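Local coordinates for major capsid protein (Paramecium bursaria Chlorella virus 1, PDB 5TIP) that self-assembles as trimers into the large icosahedral, glycosylated capsid of a virus that infects chlorella-like algae, at residues Q318-D323 / S371-A376. Numbering follows the deposited sequence.
Sequences QLNGQD and SRIDNA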
ATOM      1  N   GLN A 318      25.803   3.635  21.825  1.00 34.99           N
ATOM      2  CA  GLN A 318      27.233   3.522  22.064  1.00 39.54           C
ATOM      3  C   GLN A 318      27.632   2.054  22.056  1.00 40.69           C
ATOM      4  O   GLN A 318      26.956   1.210  22.656  1.00 38.82           O
ATOM      5  CB  GLN A 318      27.629   4.170  23.393  1.00 42.52           C
ATOM      6  CG  GLN A 318      27.443   5.681  23.428  1.00 45.76           C
ATOM      7  CD  GLN A 318      28.090   6.325  24.642  1.00 50.13           C
ATOM      8  OE1 GLN A 318      29.104   5.842  25.148  1.00 54.39           O
ATOM      9  NE2 GLN A 318      27.505   7.421  25.115  1.00 49.76           N
ATOM     10  N   LEU A 319      28.737   1.757  21.379  1.00 39.50           N
ATOM     11  CA  LEU A 319      29.247   0.399  21.236  1.00 38.07           C
ATOM     12  C   LEU A 319      30.626   0.363  21.878  1.00 40.36           C
ATOM     13  O   LEU A 319      31.589   0.900  21.319  1.00 42.15           O
ATOM     14  CB  LEU A 319      29.296  -0.005  19.763  1.00 39.50           C
ATOM     15  CG  LEU A 319      29.376  -1.485  19.384  1.00 39.14           C
ATOM     16  CD1 LEU A 319      28.937  -1.657  17.941  1.00 38.45           C
ATOM     17  CD2 LEU A 319      30.781  -2.035  19.574  1.00 39.03           C
ATOM     18  N   ASN A 320      30.714  -0.267  23.050  1.00 42.37           N
ATOM     19  CA  ASN A 320      31.956  -0.343  23.817  1.00 45.51           C
ATOM     20  C   ASN A 320      32.507   1.049  24.118  1.00 46.64           C
ATOM     21  O   ASN A 320      33.708   1.302  24.005  1.00 49.00           O
ATOM     22  CB  ASN A 320      32.997  -1.205  23.100  1.00 46.75           C
ATOM     23  CG  ASN A 320      32.573  -2.657  22.994  1.00 47.46           C
ATOM     24  OD1 ASN A 320      31.925  -3.192  23.894  1.00 48.38           O
ATOM     25  ND2 ASN A 320      32.930  -3.301  21.887  1.00 44.89           N
ATOM     26  N   GLY A 321      31.614   1.962  24.502  1.00 46.72           N
ATOM     27  CA  GLY A 321      31.983   3.305  24.889  1.00 49.47           C
ATOM     28  C   GLY A 321      32.103   4.304  23.759  1.00 50.33           C
ATOM     29  O   GLY A 321      32.139   5.512  24.024  1.00 51.36           O
ATOM     30  N   GLN A 322      32.161   3.848  22.513  1.00 49.35           N
ATOM     31  CA  GLN A 322      32.285   4.724  21.358  1.00 48.11           C
ATOM     32  C   GLN A 322      30.954   4.817  20.621  1.00 42.73           C
ATOM     33  O   GLN A 322      30.162   3.872  20.613  1.00 41.08           O
ATOM     34  CB  GLN A 322      33.388   4.238  20.415  1.00 51.79           C
ATOM     35  CG  GLN A 322      34.769   4.268  21.049  1.00 55.40           C
ATOM     36  CD  GLN A 322      35.200   5.674  21.427  1.00 59.00           C
ATOM     37  OE1 GLN A 322      35.007   6.622  20.666  1.00 60.92           O
ATOM     38  NE2 GLN A 322      35.774   5.816  22.616  1.00 61.42           N
ATOM     39  N   ASP A 323      30.716   5.973  20.005  1.00 40.08           N
ATOM     40  CA  ASP A 323      29.455   6.221  19.314  1.00 38.03           C
ATOM     41  C   ASP A 323      29.314   5.315  18.098  1.00 37.76           C
ATOM     42  O   ASP A 323      30.167   5.320  17.204  1.00 39.68           O
ATOM     43  CB  ASP A 323      29.365   7.684  18.886  1.00 40.22           C
ATOM     44  CG  ASP A 323      29.278   8.634  20.061  1.00 48.04           C
ATOM     45  OD1 ASP A 323      29.392   8.168  21.214  1.00 51.76           O
ATOM     46  OD2 ASP A 323      29.090   9.847  19.831  1.00 50.51           O
ATOM     47  N   SER A 371      26.103 -10.609  20.305  1.00 27.61           N
ATOM     48  CA  SER A 371      26.846 -11.574  21.106  1.00 30.09           C
ATOM     49  C   SER A 371      28.338 -11.273  21.141  1.00 36.09           C
ATOM     50  O   SER A 371      29.046 -11.822  21.993  1.00 39.79           O
ATOM     51  CB  SER A 371      26.627 -12.990  20.571  1.00 30.27           C
ATOM     52  OG  SER A 371      25.261 -13.361  20.627  1.00 32.75           O
ATOM     53  N   ARG A 372      28.832 -10.431  20.236  1.00 36.42           N
ATOM     54  CA  ARG A 372      30.242 -10.064  20.202  1.00 36.01           C
ATOM     55  C   ARG A 372      30.499  -8.652  20.713  1.00 37.36           C
ATOM     56  O   ARG A 372      31.607  -8.134  20.541  1.00 41.77           O
ATOM     57  CB  ARG A 372      30.806 -10.229  18.791  1.00 35.96           C
ATOM     58  CG  ARG A 372      30.627 -11.628  18.246  1.00 34.03           C
ATOM     59  CD  ARG A 372      31.264 -12.623  19.197  1.00 32.57           C
ATOM     60  NE  ARG A 372      32.693 -12.391  19.376  1.00 32.72           N
ATOM     61  CZ  ARG A 372      33.389 -12.850  20.410  1.00 34.46           C
ATOM     62  NH1 ARG A 372      32.784 -13.558  21.355  1.00 33.32           N
ATOM     63  NH2 ARG A 372      34.687 -12.596  20.507  1.00 36.68           N
ATOM     64  N   ILE A 373      29.508  -8.020  21.332  1.00 35.44           N
ATOM     65  CA  ILE A 373      29.636  -6.663  21.849  1.00 37.23           C
ATOM     66  C   ILE A 373      29.522  -6.734  23.363  1.00 43.57           C
ATOM     67  O   ILE A 373      28.496  -7.175  23.897  1.00 46.63           O
ATOM     68  CB  ILE A 373      28.574  -5.725  21.258  1.00 34.31           C
ATOM     69  CG1 ILE A 373      28.618  -5.771  19.730  1.00 35.04           C
ATOM     70  CG2 ILE A 373      28.778  -4.308  21.769  1.00 34.50           C
ATOM     71  CD1 ILE A 373      27.508  -4.995  19.072  1.00 36.80           C
ATOM     72  N   ASP A 374      30.577  -6.299  24.055  1.00 46.06           N
ATOM     73  CA  ASP A 374      30.569  -6.346  25.512  1.00 48.91           C
ATOM     74  C   ASP A 374      29.648  -5.283  26.096  1.00 43.96           C
ATOM     75  O   ASP A 374      28.894  -5.559  27.037  1.00 43.91           O
ATOM     76  CB  ASP A 374      31.991  -6.176  26.048  1.00 57.33           C
ATOM     77  CG  ASP A 374      32.850  -7.404  25.823  1.00 64.81           C
ATOM     78  OD1 ASP A 374      32.284  -8.511  25.703  1.00 66.96           O
ATOM     79  OD2 ASP A 374      34.089  -7.265  25.768  1.00 68.08           O
ATOM     80  N   ASN A 375      29.688  -4.068  25.554  1.00 40.24           N
ATOM     81  CA  ASN A 375      28.904  -2.955  26.078  1.00 40.52           C
ATOM     82  C   ASN A 375      28.169  -2.280  24.930  1.00 39.42           C
ATOM     83  O   ASN A 375      28.793  -1.643  24.076  1.00 43.18           O
ATOM     84  CB  ASN A 375      29.793  -1.955  26.822  1.00 45.32           C
ATOM     85  CG  ASN A 375      28.996  -0.857  27.513  1.00 49.63           C
ATOM     86  OD1 ASN A 375      28.184  -0.169  26.892  1.00 49.96           O
ATOM     87  ND2 ASN A 375      29.222  -0.694  28.811  1.00 50.82           N
ATOM     88  N   ALA A 376      26.847  -2.419  24.913  1.00 36.01           N
ATOM     89  CA  ALA A 376      25.980  -1.682  24.008  1.00 35.48           C
ATOM     90  C   ALA A 376      25.029  -0.854  24.854  1.00 34.79           C
ATOM     91  O   ALA A 376      24.344  -1.393  25.730  1.00 33.46           O
ATOM     92  CB  ALA A 376      25.202  -2.620  23.083  1.00 36.38           C
TER
HETATM   93  O   HOH W   1      32.725  -6.279  22.637  1.00 54.72           O
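The carbonyl oxygen of Asn-375 takes a short, nearly straight hydrogen bond from the backbone N of Asn-320 (N to O 2.6 Å, 168° at the hydrogen), and CA of Leu-319 adds a weaker C-H...O approach to the same oxygen. The Asn-320 side chain returns the bond: its OD1 accepts a hydrogen bond from the backbone N of Asn-375 at 2.9 Å, the donor lying nearly in line with the amide C=O. Both backbone polar groups of Asn-375 are therefore held by one residue. A rotation that sets CG anti to the carbonyl carbon (chi1 -65°) carries the amide over to residues 374-375. The other end of that amide, Asn-320 ND2, donates to a water at 3.1 Å; that water also accepts from Asp-374 N and donates to Arg-372 O. Asn-320 and Gly-321 are the central residues of a type I' turn, the two-residue loop of the beta-hairpin formed by strands 312-319 and 322-329. Residues 371-375 lead into strand 376-387, which pairs antiparallel with 312-319 in the second jelly-roll domain of this double jelly-roll capsid protein. Just beyond the Asn-320 to Asn-375 backbone bond, Leu-319 and Ala-376 form a non-hydrogen-bonded pair, beside which Ala-376 CA approaches Gln-318 O at 3.3 Å. On the buried side Leu-319 and Ile-373 cross at about a right angle: CD2 of the leucine meets CG2 of the isoleucine at 3.7 Å, and the two CD1 methyls touch at 3.8 Å. Leu-319 also packs on Ser-5 of a neighbouring subunit, while a bound mercury ion lies about 4 Å from the Ile-373 side chain.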